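Alginate lyase A1-II' (Sphingomonas sp. A1, PDB 2CWS) probably depolymerises alginate by beta-elimination, as a lyase of polysaccharide lyase family 7, this chain being its lyase domain. Local coordinates at residues Lys16-Thr24 / Phe51-Thr60; Met136-Gly144 / Val184-Trp193. One frame throughout, in Å; residues are numbered along the deposited sequence.

Contact 1 (Lys16-Thr24 / Phe51-Thr60); sequences KLQLPDANT and FWAPTTGGTT. With SO4 (sulfate ion), chain C.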
ATOM      1  N   LYS A  16       7.843  -6.605  -4.672  1.00  3.77           N
ATOM      2  CA  LYS A  16       8.874  -6.955  -3.685  1.00  4.31           C
ATOM      3  C   LYS A  16       8.285  -6.661  -2.315  1.00  3.84           C
ATOM      4  O   LYS A  16       7.299  -5.902  -2.192  1.00  4.75           O
ATOM      5  CB  LYS A  16      10.201  -6.230  -3.911  1.00  4.40           C
ATOM      6  CG  LYS A  16      10.145  -4.736  -3.700  1.00  4.89           C
ATOM      7  CD  LYS A  16      11.534  -4.103  -3.870  1.00  5.35           C
ATOM      8  CE  LYS A  16      11.484  -2.591  -3.729  1.00  6.40           C
ATOM      9  NZ  LYS A  16      12.849  -2.027  -3.717  1.00  6.71           N
ATOM     10  N   LEU A  17       8.848  -7.247  -1.262  1.00  4.06           N
ATOM     11  CA  LEU A  17       8.343  -7.098   0.075  1.00  4.07           C
ATOM     12  C   LEU A  17       9.333  -6.349   0.950  1.00  4.19           C
ATOM     13  O   LEU A  17      10.524  -6.686   0.969  1.00  5.33           O
ATOM     14  CB  LEU A  17       8.108  -8.509   0.685  1.00  4.35           C
ATOM     15  CG  LEU A  17       7.677  -8.566   2.172  1.00  4.57           C
ATOM     16  CD1 LEU A  17       6.321  -7.927   2.422  1.00  5.73           C
ATOM     17  CD2 LEU A  17       7.688 -10.024   2.595  1.00  5.57           C
ATOM     18  N   GLN A  18       8.836  -5.360   1.672  1.00  4.16           N
ATOM     19  CA  GLN A  18       9.612  -4.554   2.614  1.00  3.79           C
ATOM     20  C   GLN A  18       9.225  -4.961   4.026  1.00  3.96           C
ATOM     21  O   GLN A  18       8.018  -4.992   4.345  1.00  4.69           O
ATOM     22  CB  GLN A  18       9.340  -3.057   2.326  1.00  4.91           C
ATOM     23  CG  GLN A  18       9.806  -2.678   0.943  1.00  5.61           C
ATOM     24  CD  GLN A  18       9.382  -1.311   0.502  1.00  5.96           C
ATOM     25  OE1 GLN A  18       8.244  -0.903   0.841  1.00  8.30           O
ATOM     26  NE2 GLN A  18      10.217  -0.636  -0.258  1.00  7.47           N
ATOM     27  N   LEU A  19      10.231  -5.246   4.843  1.00  4.27           N
ATOM     28  CA  LEU A  19      10.020  -5.800   6.190  1.00  4.80           C
ATOM     29  C   LEU A  19      10.281  -4.820   7.300  1.00  4.28           C
ATOM     30  O   LEU A  19      11.017  -3.847   7.136  1.00  6.02           O
ATOM     31  CB  LEU A  19      10.958  -7.022   6.361  1.00  5.18           C
ATOM     32  CG  LEU A  19      10.639  -8.184   5.418  1.00  6.19           C
ATOM     33  CD1 LEU A  19      11.779  -9.234   5.576  1.00  8.77           C
ATOM     34  CD2 LEU A  19       9.296  -8.786   5.678  1.00  7.28           C
ATOM     35  N   PRO A  20       9.780  -5.139   8.492  1.00  4.50           N
ATOM     36  CA  PRO A  20       9.987  -4.286   9.669  1.00  5.36           C
ATOM     37  C   PRO A  20      11.038  -4.820  10.620  1.00  5.70           C
ATOM     38  O   PRO A  20      11.039  -4.462  11.800  1.00  6.99           O
ATOM     39  CB  PRO A  20       8.601  -4.326  10.336  1.00  5.58           C
ATOM     40  CG  PRO A  20       8.166  -5.747  10.119  1.00  5.85           C
ATOM     41  CD  PRO A  20       8.719  -6.130   8.764  1.00  5.13           C
ATOM     42  N   ASP A  21      11.934  -5.662  10.125  1.00  6.38           N
ATOM     43  CA  ASP A  21      13.105  -6.028  10.942  1.00  7.11           C
ATOM     44  C   ASP A  21      13.984  -4.802  11.104  1.00  7.31           C
ATOM     45  O   ASP A  21      13.787  -3.763  10.452  1.00  8.11           O
ATOM     46  CB  ASP A  21      13.817  -7.229  10.314  1.00  8.06           C
ATOM     47  CG  ASP A  21      14.420  -6.907   8.943  1.00  6.62           C
ATOM     48  OD1 ASP A  21      15.549  -7.378   8.652  1.00 10.21           O
ATOM     49  OD2 ASP A  21      13.794  -6.206   8.157  1.00  8.37           O
ATOM     50  N   ALA A  22      15.012  -4.920  11.984  1.00  9.06           N
ATOM     51  CA  ALA A  22      15.833  -3.747  12.282  1.00 10.19           C
ATOM     52  C   ALA A  22      16.453  -3.122  11.041  1.00 10.00           C
ATOM     53  O   ALA A  22      16.571  -1.885  10.969  1.00 13.13           O
ATOM     54  CB  ALA A  22      16.917  -4.074  13.304  1.00 12.26           C
ATOM     55  N   ASN A  23      16.863  -3.979  10.105  1.00  8.97           N
ATOM     56  CA  ASN A  23      17.568  -3.501   8.924  1.00  9.36           C
ATOM     57  C   ASN A  23      16.612  -3.283   7.742  1.00  8.31           C
ATOM     58  O   ASN A  23      17.104  -3.062   6.633  1.00 10.80           O
ATOM     59  CB  ASN A  23      18.803  -4.342   8.594  0.70 11.23           C
ATOM     60  CG  ASN A  23      19.857  -4.239   9.704  0.70 10.12           C
ATOM     61  OD1 ASN A  23      19.882  -5.205  10.500  0.70  9.17           O
ATOM     62  ND2 ASN A  23      20.685  -3.202   9.763  0.70 10.71           N
ATOM     63  N   THR A  24      15.306  -3.327   7.946  1.00  6.95           N
ATOM     64  CA  THR A  24      14.288  -3.125   6.915  1.00  6.68           C
ATOM     65  C   THR A  24      14.653  -3.873   5.617  1.00  6.73           C
ATOM     66  O   THR A  24      14.752  -3.311   4.526  1.00  7.68           O
ATOM     67  CB  THR A  24      13.961  -1.643   6.636  1.00  6.91           C
ATOM     68  OG1 THR A  24      15.079  -0.898   6.189  1.00 11.05           O
ATOM     69  CG2 THR A  24      13.448  -1.003   7.926  1.00  9.50           C
ATOM     70  N   PHE A  51       0.339 -10.100   6.905  1.00  3.56           N
ATOM     71  CA  PHE A  51       1.449  -9.172   7.148  1.00  3.41           C
ATOM     72  C   PHE A  51       1.435  -8.789   8.614  1.00  3.47           C
ATOM     73  O   PHE A  51       0.413  -8.237   9.098  1.00  4.33           O
ATOM     74  CB  PHE A  51       1.255  -7.884   6.337  1.00  3.77           C
ATOM     75  CG  PHE A  51       1.166  -8.099   4.829  1.00  3.51           C
ATOM     76  CD1 PHE A  51       2.311  -7.961   4.042  1.00  3.82           C
ATOM     77  CD2 PHE A  51      -0.042  -8.397   4.230  1.00  3.96           C
ATOM     78  CE1 PHE A  51       2.221  -8.082   2.671  1.00  4.28           C
ATOM     79  CE2 PHE A  51      -0.122  -8.542   2.851  1.00  4.40           C
ATOM     80  CZ  PHE A  51       1.009  -8.364   2.059  1.00  4.22           C
ATOM     81  N   TRP A  52       2.532  -9.056   9.331  1.00  3.69           N
ATOM     82  CA  TRP A  52       2.640  -8.707  10.747  1.00  3.49           C
ATOM     83  C   TRP A  52       3.819  -7.748  10.932  1.00  3.80           C
ATOM     84  O   TRP A  52       4.899  -7.986  10.364  1.00  4.12           O
ATOM     85  CB  TRP A  52       2.831 -10.000  11.620  1.00  4.52           C
ATOM     86  CG  TRP A  52       3.089  -9.594  13.053  1.00  3.91           C
ATOM     87  CD1 TRP A  52       2.103  -9.197  13.944  1.00  4.14           C
ATOM     88  CD2 TRP A  52       4.323  -9.475  13.772  1.00  4.21           C
ATOM     89  NE1 TRP A  52       2.661  -8.866  15.143  1.00  4.34           N
ATOM     90  CE2 TRP A  52       4.052  -9.032  15.064  1.00  4.28           C
ATOM     91  CE3 TRP A  52       5.680  -9.756  13.402  1.00  5.09           C
ATOM     92  CZ2 TRP A  52       5.016  -8.808  16.044  1.00  4.76           C
ATOM     93  CZ3 TRP A  52       6.652  -9.539  14.375  1.00  5.88           C
ATOM     94  CH2 TRP A  52       6.318  -9.083  15.676  1.00  5.99           C
ATOM     95  N   ALA A  53       3.605  -6.689  11.710  1.00  3.81           N
ATOM     96  CA  ALA A  53       4.719  -5.761  11.974  1.00  4.23           C
ATOM     97  C   ALA A  53       4.567  -5.179  13.370  1.00  3.75           C
ATOM     98  O   ALA A  53       3.476  -4.712  13.729  1.00  4.30           O
ATOM     99  CB  ALA A  53       4.764  -4.612  10.963  1.00  5.13           C
ATOM    100  N   PRO A  54       5.628  -5.158  14.152  1.00  4.45           N
ATOM    101  CA  PRO A  54       5.623  -4.549  15.482  1.00  5.13           C
ATOM    102  C   PRO A  54       5.893  -3.059  15.409  1.00  4.59           C
ATOM    103  O   PRO A  54       6.621  -2.565  14.540  1.00  5.01           O
ATOM    104  CB  PRO A  54       6.788  -5.282  16.186  1.00  6.23           C
ATOM    105  CG  PRO A  54       7.781  -5.491  15.069  1.00  6.09           C
ATOM    106  CD  PRO A  54       6.964  -5.813  13.836  1.00  5.29           C
ATOM    107  N   THR A  55       5.375  -2.321  16.400  1.00  4.92           N
ATOM    108  CA  THR A  55       5.543  -0.857  16.414  1.00  4.79           C
ATOM    109  C   THR A  55       6.995  -0.444  16.626  1.00  5.53           C
ATOM    110  O   THR A  55       7.333   0.693  16.244  1.00  6.47           O
ATOM    111  CB  THR A  55       4.657  -0.162  17.473  1.00  5.43           C
ATOM    112  OG1 THR A  55       5.041  -0.628  18.776  1.00  6.46           O
ATOM    113  CG2 THR A  55       3.181  -0.494  17.207  1.00  5.10           C
ATOM    114  N   THR A  56       7.808  -1.341  17.162  1.00  5.71           N
ATOM    115  CA  THR A  56       9.241  -1.047  17.364  1.00  7.19           C
ATOM    116  C   THR A  56      10.093  -1.501  16.189  1.00  6.80           C
ATOM    117  O   THR A  56      11.337  -1.490  16.315  1.00  9.85           O
ATOM    118  CB  THR A  56       9.703  -1.739  18.670  1.00  8.80           C
ATOM    119  OG1 THR A  56       9.298  -3.131  18.504  1.00 11.00           O
ATOM    120  CG2 THR A  56       9.037  -1.155  19.876  1.00 10.61           C
ATOM    121  N   GLY A  57       9.501  -1.861  15.083  1.00  6.10           N
ATOM    122  CA  GLY A  57      10.257  -2.341  13.934  1.00  6.79           C
ATOM    123  C   GLY A  57      11.130  -1.234  13.308  1.00  6.65           C
ATOM    124  O   GLY A  57      11.012  -0.049  13.542  1.00  7.31           O
ATOM    125  N   GLY A  58      12.035  -1.735  12.427  1.00  7.62           N
ATOM    126  CA  GLY A  58      12.843  -0.807  11.674  1.00  6.97           C
ATOM    127  C   GLY A  58      12.041   0.036  10.716  1.00  7.75           C
ATOM    128  O   GLY A  58      10.935  -0.433  10.292  1.00  8.52           O
ATOM    129  N   THR A  59      12.552   1.197  10.386  1.00  8.08           N
ATOM    130  CA  THR A  59      11.811   2.111   9.491  1.00  9.12           C
ATOM    131  C   THR A  59      12.714   2.394   8.308  1.00  9.76           C
ATOM    132  O   THR A  59      13.959   2.386   8.422  1.00 11.32           O
ATOM    133  CB  THR A  59      11.394   3.396  10.210  1.00 12.96           C
ATOM    134  OG1 THR A  59      12.578   4.076  10.591  1.00 15.26           O
ATOM    135  CG2 THR A  59      10.582   3.009  11.405  1.00 14.27           C
ATOM    136  N   THR A  60      12.072   2.577   7.142  1.00  9.73           N
ATOM    137  CA  THR A  60      12.815   2.879   5.940  1.00 10.52           C
ATOM    138  C   THR A  60      13.321   4.296   6.028  1.00 12.46           C
ATOM    139  O   THR A  60      12.950   5.117   6.883  1.00 14.16           O
ATOM    140  CB  THR A  60      11.986   2.658   4.671  1.00 10.94           C
ATOM    141  OG1 THR A  60      10.757   3.400   4.776  1.00 12.89           O
ATOM    142  CG2 THR A  60      11.637   1.173   4.581  1.00 13.43           C
TER
HETATM  143  S   SO4 C 402      12.290   1.729  -3.452  0.58  8.30           S
HETATM  144  O1  SO4 C 402      10.969   0.961  -3.071  0.58  9.44           O
HETATM  145  O2  SO4 C 402      13.213   0.783  -3.972  0.58 12.08           O
HETATM  146  O3  SO4 C 402      12.038   2.764  -4.336  0.58  6.67           O
HETATM  147  O4  SO4 C 402      12.648   2.260  -2.126  0.58 11.13           O
HETATM  148  O   HOH W   1       9.743  -0.994   7.986  1.00  7.02           O
HETATM  149  O   HOH W   2      16.075   1.131   7.451  1.00 38.43           O
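Pro20 sets its ring against the end of strand 49-54, where CG meets Ala53 CB at 3.7 Å and the ring of Pro54 crosses it at about a right angle. A second apolar pair, Leu17 and Phe51, slides past in opposite directions; Leu17 CD1 comes to the edge of the phenyl ring, 4.1 Å from Phe51 CE1. The methyl of Thr24 packs on the backbone instead, CG2 lying 3.3 Å from Gly58 C.

The direct polar bonds are made by backbone. Gly58 N donates to Pro20 O over 3.0 Å, reaching it from above the carbonyl plane, and adds a weak bond to Asp21 O. One water joins Leu19 O to Gly58 O. With OG1 of Thr24 lying between its backbone N and carbonyl carbon (chi1 60°), that hydroxyl meets a second water, which donates to Thr59 O.

Lys16 NZ donates to O2 of a sulfate ion, probably from the crystallisation liquor, at 2.8 Å; Arg71 also binds this anion, and Glu26 forms a salt bridge with the lysine.

The turn after Pro20 is thus fitted to the Gly57-Gly58 backbone through main chain and water, next to the apolar contacts of Leu17 and Pro20 between the two sheets of the sandwich.

Contact 2 (Met136-Gly144 / Val184-Trp193); sequences MQVKQNSDG and VDFVGKDAGW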
ATOM      1  N   MET A 136      -9.529   7.026   2.498  1.00  3.85           N
ATOM      2  CA  MET A 136      -8.637   7.065   1.332  1.00  4.49           C
ATOM      3  C   MET A 136      -8.159   8.484   1.162  1.00  5.27           C
ATOM      4  O   MET A 136      -8.868   9.337   0.618  1.00  9.42           O
ATOM      5  CB  MET A 136      -9.468   6.809   0.052  0.62  5.93           C
ATOM      6  CG  MET A 136      -9.709   5.321  -0.082  0.62  5.18           C
ATOM      7  SD  MET A 136      -8.236   4.387  -0.528  0.62  4.01           S
ATOM      8  CE  MET A 136      -9.042   3.145  -1.526  0.62  8.86           C
ATOM      9  N   GLN A 137      -6.974   8.762   1.637  1.00  4.22           N
ATOM     10  CA  GLN A 137      -6.400  10.110   1.646  1.00  5.28           C
ATOM     11  C   GLN A 137      -5.651  10.322   0.334  1.00  5.59           C
ATOM     12  O   GLN A 137      -4.847   9.485  -0.063  1.00  8.47           O
ATOM     13  CB  GLN A 137      -5.419  10.242   2.823  1.00  6.20           C
ATOM     14  CG  GLN A 137      -6.144  10.079   4.153  1.00  7.08           C
ATOM     15  CD  GLN A 137      -5.272  10.185   5.401  1.00  7.46           C
ATOM     16  OE1 GLN A 137      -5.807  10.152   6.552  1.00 10.07           O
ATOM     17  NE2 GLN A 137      -4.007  10.278   5.277  1.00  9.11           N
ATOM     18  N   VAL A 138      -5.938  11.442  -0.319  1.00  5.21           N
ATOM     19  CA  VAL A 138      -5.239  11.784  -1.578  1.00  5.11           C
ATOM     20  C   VAL A 138      -4.491  13.072  -1.358  1.00  4.76           C
ATOM     21  O   VAL A 138      -5.091  14.123  -1.019  1.00  5.57           O
ATOM     22  CB  VAL A 138      -6.207  11.899  -2.776  1.00  5.50           C
ATOM     23  CG1 VAL A 138      -5.417  12.152  -4.042  1.00  6.30           C
ATOM     24  CG2 VAL A 138      -7.062  10.636  -2.921  1.00  6.96           C
ATOM     25  N   LYS A 139      -3.190  13.048  -1.517  1.00  5.11           N
ATOM     26  CA  LYS A 139      -2.408  14.238  -1.284  1.00  5.50           C
ATOM     27  C   LYS A 139      -2.753  15.304  -2.302  1.00  5.53           C
ATOM     28  O   LYS A 139      -2.980  15.003  -3.471  1.00  6.13           O
ATOM     29  CB  LYS A 139      -0.921  13.847  -1.356  1.00  6.96           C
ATOM     30  CG  LYS A 139      -0.019  14.991  -0.846  1.00  8.40           C
ATOM     31  CD  LYS A 139       1.446  14.640  -0.820  1.00  9.87           C
ATOM     32  CE  LYS A 139       2.310  15.565   0.003  1.00 11.61           C
ATOM     33  NZ  LYS A 139       2.121  17.023  -0.321  1.00 11.72           N
ATOM     34  N   GLN A 140      -2.801  16.569  -1.870  1.00  6.05           N
ATOM     35  CA  GLN A 140      -3.139  17.651  -2.779  1.00  6.74           C
ATOM     36  C   GLN A 140      -2.009  17.962  -3.772  1.00  6.37           C
ATOM     37  O   GLN A 140      -2.228  17.943  -4.986  1.00  6.90           O
ATOM     38  CB  GLN A 140      -3.454  18.962  -1.985  1.00  7.56           C
ATOM     39  CG  GLN A 140      -4.830  18.800  -1.271  1.00  9.45           C
ATOM     40  CD  GLN A 140      -5.175  20.011  -0.447  1.00 11.43           C
ATOM     41  OE1 GLN A 140      -6.332  20.480  -0.513  1.00 23.68           O
ATOM     42  NE2 GLN A 140      -4.236  20.578   0.270  1.00 13.35           N
ATOM     43  N   ASN A 141      -0.804  18.240  -3.229  1.00  6.91           N
ATOM     44  CA  ASN A 141       0.266  18.781  -4.042  1.00  7.84           C
ATOM     45  C   ASN A 141       1.460  17.816  -4.095  1.00  7.94           C
ATOM     46  O   ASN A 141       1.720  17.082  -3.121  1.00  9.05           O
ATOM     47  CB  ASN A 141       0.776  20.094  -3.445  1.00 10.35           C
ATOM     48  CG  ASN A 141      -0.307  21.168  -3.488  1.00 11.77           C
ATOM     49  OD1 ASN A 141      -1.234  21.105  -4.309  1.00 12.91           O
ATOM     50  ND2 ASN A 141      -0.099  22.074  -2.546  1.00 16.44           N
ATOM     51  N   SER A 142       2.162  17.870  -5.229  1.00  7.24           N
ATOM     52  CA  SER A 142       3.264  16.938  -5.511  1.00  7.59           C
ATOM     53  C   SER A 142       4.540  17.238  -4.751  1.00  8.99           C
ATOM     54  O   SER A 142       5.468  16.459  -4.857  1.00 11.66           O
ATOM     55  CB  SER A 142       3.551  16.954  -7.018  1.00  6.99           C
ATOM     56  OG  SER A 142       4.045  18.228  -7.432  1.00  8.22           O
ATOM     57  N   ASP A 143       4.640  18.346  -4.038  1.00 12.69           N
ATOM     58  CA  ASP A 143       5.775  18.736  -3.265  1.00 15.96           C
ATOM     59  C   ASP A 143       5.451  18.691  -1.760  1.00 20.61           C
ATOM     60  O   ASP A 143       4.545  17.924  -1.363  1.00 22.93           O
ATOM     61  CB  ASP A 143       6.224  20.109  -3.754  1.00 17.82           C
ATOM     62  CG  ASP A 143       5.234  21.222  -3.560  1.00 18.61           C
ATOM     63  OD1 ASP A 143       5.551  22.387  -3.933  1.00 24.37           O
ATOM     64  OD2 ASP A 143       4.190  20.898  -2.975  1.00 17.19           O
ATOM     65  N   GLY A 144       6.149  19.502  -0.983  1.00 19.81           N
ATOM     66  CA  GLY A 144       5.943  19.580   0.446  1.00 18.20           C
ATOM     67  C   GLY A 144       4.958  20.644   0.903  1.00 22.39           C
ATOM     68  O   GLY A 144       4.990  21.181   2.021  1.00 34.25           O
ATOM     69  N   VAL A 184     -10.650  12.168  -6.949  1.00  5.31           N
ATOM     70  CA  VAL A 184      -9.860  13.393  -6.744  1.00  5.72           C
ATOM     71  C   VAL A 184      -9.002  13.630  -7.978  1.00  5.18           C
ATOM     72  O   VAL A 184      -8.229  12.755  -8.370  1.00  5.28           O
ATOM     73  CB  VAL A 184      -8.967  13.262  -5.505  1.00  5.92           C
ATOM     74  CG1 VAL A 184      -8.097  14.522  -5.323  1.00  7.59           C
ATOM     75  CG2 VAL A 184      -9.788  12.991  -4.241  1.00  7.37           C
ATOM     76  N   ASP A 185      -9.118  14.813  -8.586  1.00  5.76           N
ATOM     77  CA  ASP A 185      -8.333  15.137  -9.776  1.00  5.86           C
ATOM     78  C   ASP A 185      -7.006  15.739  -9.295  1.00  4.84           C
ATOM     79  O   ASP A 185      -6.876  16.910  -9.090  1.00  6.28           O
ATOM     80  CB  ASP A 185      -9.143  16.043 -10.687  1.00  6.99           C
ATOM     81  CG  ASP A 185      -8.373  16.425 -11.935  1.00  7.06           C
ATOM     82  OD1 ASP A 185      -7.223  16.003 -12.089  1.00  7.05           O
ATOM     83  OD2 ASP A 185      -9.011  17.147 -12.760  1.00 10.31           O
ATOM     84  N   PHE A 186      -6.007  14.868  -9.109  1.00  4.94           N
ATOM     85  CA  PHE A 186      -4.765  15.319  -8.520  1.00  4.97           C
ATOM     86  C   PHE A 186      -3.930  16.114  -9.512  1.00  4.71           C
ATOM     87  O   PHE A 186      -3.401  17.159  -9.131  1.00  5.73           O
ATOM     88  CB  PHE A 186      -3.976  14.146  -7.865  1.00  5.06           C
ATOM     89  CG  PHE A 186      -3.539  13.025  -8.799  1.00  4.30           C
ATOM     90  CD1 PHE A 186      -2.266  13.011  -9.337  1.00  4.96           C
ATOM     91  CD2 PHE A 186      -4.403  11.958  -9.080  1.00  4.56           C
ATOM     92  CE1 PHE A 186      -1.835  11.979 -10.144  1.00  5.05           C
ATOM     93  CE2 PHE A 186      -3.989  10.946  -9.911  1.00  4.85           C
ATOM     94  CZ  PHE A 186      -2.691  10.915 -10.433  1.00  5.06           C
ATOM     95  N   VAL A 187      -3.842  15.700 -10.782  1.00  4.99           N
ATOM     96  CA  VAL A 187      -3.146  16.577 -11.708  1.00  5.85           C
ATOM     97  C   VAL A 187      -3.855  17.928 -11.841  1.00  6.81           C
ATOM     98  O   VAL A 187      -3.167  18.952 -12.023  1.00  7.74           O
ATOM     99  CB  VAL A 187      -2.996  15.835 -13.063  1.00  6.51           C
ATOM    100  CG1 VAL A 187      -2.709  16.770 -14.203  1.00 11.35           C
ATOM    101  CG2 VAL A 187      -1.925  14.725 -12.943  1.00  6.95           C
ATOM    102  N   GLY A 188      -5.193  17.944 -11.746  1.00  6.36           N
ATOM    103  CA  GLY A 188      -5.906  19.217 -11.804  1.00  8.39           C
ATOM    104  C   GLY A 188      -5.604  20.082 -10.601  1.00  8.47           C
ATOM    105  O   GLY A 188      -5.701  21.336 -10.696  1.00 11.11           O
ATOM    106  N   LYS A 189      -5.265  19.513  -9.459  1.00  6.85           N
ATOM    107  CA  LYS A 189      -4.857  20.305  -8.282  1.00  6.80           C
ATOM    108  C   LYS A 189      -3.455  20.849  -8.428  1.00  6.99           C
ATOM    109  O   LYS A 189      -3.229  22.025  -8.105  1.00 10.06           O
ATOM    110  CB  LYS A 189      -4.945  19.461  -7.020  1.00  7.40           C
ATOM    111  CG  LYS A 189      -4.568  20.207  -5.755  1.00  8.76           C
ATOM    112  CD  LYS A 189      -5.409  21.434  -5.457  1.00 13.51           C
ATOM    113  CE  LYS A 189      -5.072  22.066  -4.108  1.00 16.64           C
ATOM    114  NZ  LYS A 189      -6.058  23.269  -4.034  1.00 23.07           N
ATOM    115  N   ASP A 190      -2.535  20.033  -8.949  1.00  7.41           N
ATOM    116  CA  ASP A 190      -1.150  20.426  -9.119  1.00  7.64           C
ATOM    117  C   ASP A 190      -0.595  19.725 -10.326  1.00  6.86           C
ATOM    118  O   ASP A 190      -0.327  18.517 -10.324  1.00  6.82           O
ATOM    119  CB  ASP A 190      -0.378  20.062  -7.860  1.00  7.40           C
ATOM    120  CG  ASP A 190       1.111  20.370  -7.965  1.00  7.84           C
ATOM    121  OD1 ASP A 190       1.859  19.877  -7.078  1.00  9.27           O
ATOM    122  OD2 ASP A 190       1.514  21.108  -8.862  1.00  8.75           O
ATOM    123  N   ALA A 191      -0.303  20.519 -11.383  1.00  7.27           N
ATOM    124  CA  ALA A 191       0.267  19.929 -12.574  1.00  8.81           C
ATOM    125  C   ALA A 191       1.653  19.342 -12.326  1.00  7.14           C
ATOM    126  O   ALA A 191       2.150  18.572 -13.153  1.00  7.77           O
ATOM    127  CB  ALA A 191       0.356  20.947 -13.711  1.00 10.95           C
ATOM    128  N   GLY A 192       2.260  19.712 -11.195  1.00  7.43           N
ATOM    129  CA  GLY A 192       3.554  19.059 -10.877  1.00  8.06           C
ATOM    130  C   GLY A 192       3.448  17.579 -10.669  1.00  6.66           C
ATOM    131  O   GLY A 192       4.489  16.898 -10.733  1.00  7.74           O
ATOM    132  N   TRP A 193       2.274  17.022 -10.435  1.00  6.29           N
ATOM    133  CA  TRP A 193       2.178  15.551 -10.384  1.00  5.65           C
ATOM    134  C   TRP A 193       2.536  14.916 -11.725  1.00  5.38           C
ATOM    135  O   TRP A 193       2.884  13.747 -11.764  1.00  6.67           O
ATOM    136  CB  TRP A 193       0.789  15.127  -9.956  1.00  5.17           C
ATOM    137  CG  TRP A 193       0.413  15.329  -8.522  1.00  5.07           C
ATOM    138  CD1 TRP A 193      -0.493  16.266  -8.078  1.00  5.48           C
ATOM    139  CD2 TRP A 193       0.874  14.620  -7.369  1.00  4.95           C
ATOM    140  NE1 TRP A 193      -0.631  16.186  -6.693  1.00  5.22           N
ATOM    141  CE2 TRP A 193       0.216  15.160  -6.263  1.00  5.14           C
ATOM    142  CE3 TRP A 193       1.785  13.565  -7.177  1.00  5.30           C
ATOM    143  CZ2 TRP A 193       0.413  14.711  -4.950  1.00  5.51           C
ATOM    144  CZ3 TRP A 193       1.973  13.122  -5.867  1.00  5.39           C
ATOM    145  CH2 TRP A 193       1.314  13.682  -4.776  1.00  6.11           C
TER
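Asp190 OD1 is gripped twice by Ser142. The backbone N arrives on the anti lone pair, 2.7 Å from OD1 and nearly straight at 169°, while OG of the same serine lies 2.8 Å from OD1 and comes from above the carboxylate plane. With CG anti to the backbone N (chi1 177°), Asp190 also lets OD2 accept from Gly192 N, two residues on, closing an Asx turn that fixes the carboxylate's rotation.

Beside it, Trp193 NE1 points at Gln140 O over 2.9 Å. The bond is almost linear (175°) and lies in the indole plane, yet it meets the carbonyl from above its own plane. Ser142 CA sits over the six-membered ring, 3.6 Å from its centroid, in a CH-pi contact; Phe186 CD1 covers the opposite face near the rim. Lys139 crosses the indole at about a right angle, with CB 3.9 Å from Trp193 CZ2, before its bent end reaches Asn141 O and Asp143 O.

Replacing Trp193 by an alanine is likely to leave Gln140 O without this donor and to open a gap between Ser142 and Phe186. At the strand ends, Val138 and Val184 meet tip to tip, CG1 to CG1 at 3.8 Å.

Strands 133-139 and 180-185 belong to different sheets, and the contact joins their ends, with the turn and helix that follow, in the beta-sandwich, the jelly-roll fold of this lyase family and its concanavalin-like relatives.

From the N terminus, contact 1 comes first: strand 15-18 and its following turn are met again by residues 51-60, closing a loop that includes strand 26-27, helix 29-33 and strand 41-43. Contact 2 opens later, at the end of strand 133-139, and closes at 184-193 after strands 148-154, 162-169 and 172-177. The two loops are therefore in series, neither nested nor crossed. Each joins the nine-stranded sheet to the seven-stranded one, but they do so on opposite sides of the chain's centre, with contact centres about 28 Å apart and nearest atoms about 15 Å apart, so the sandwich is tied at two separate places.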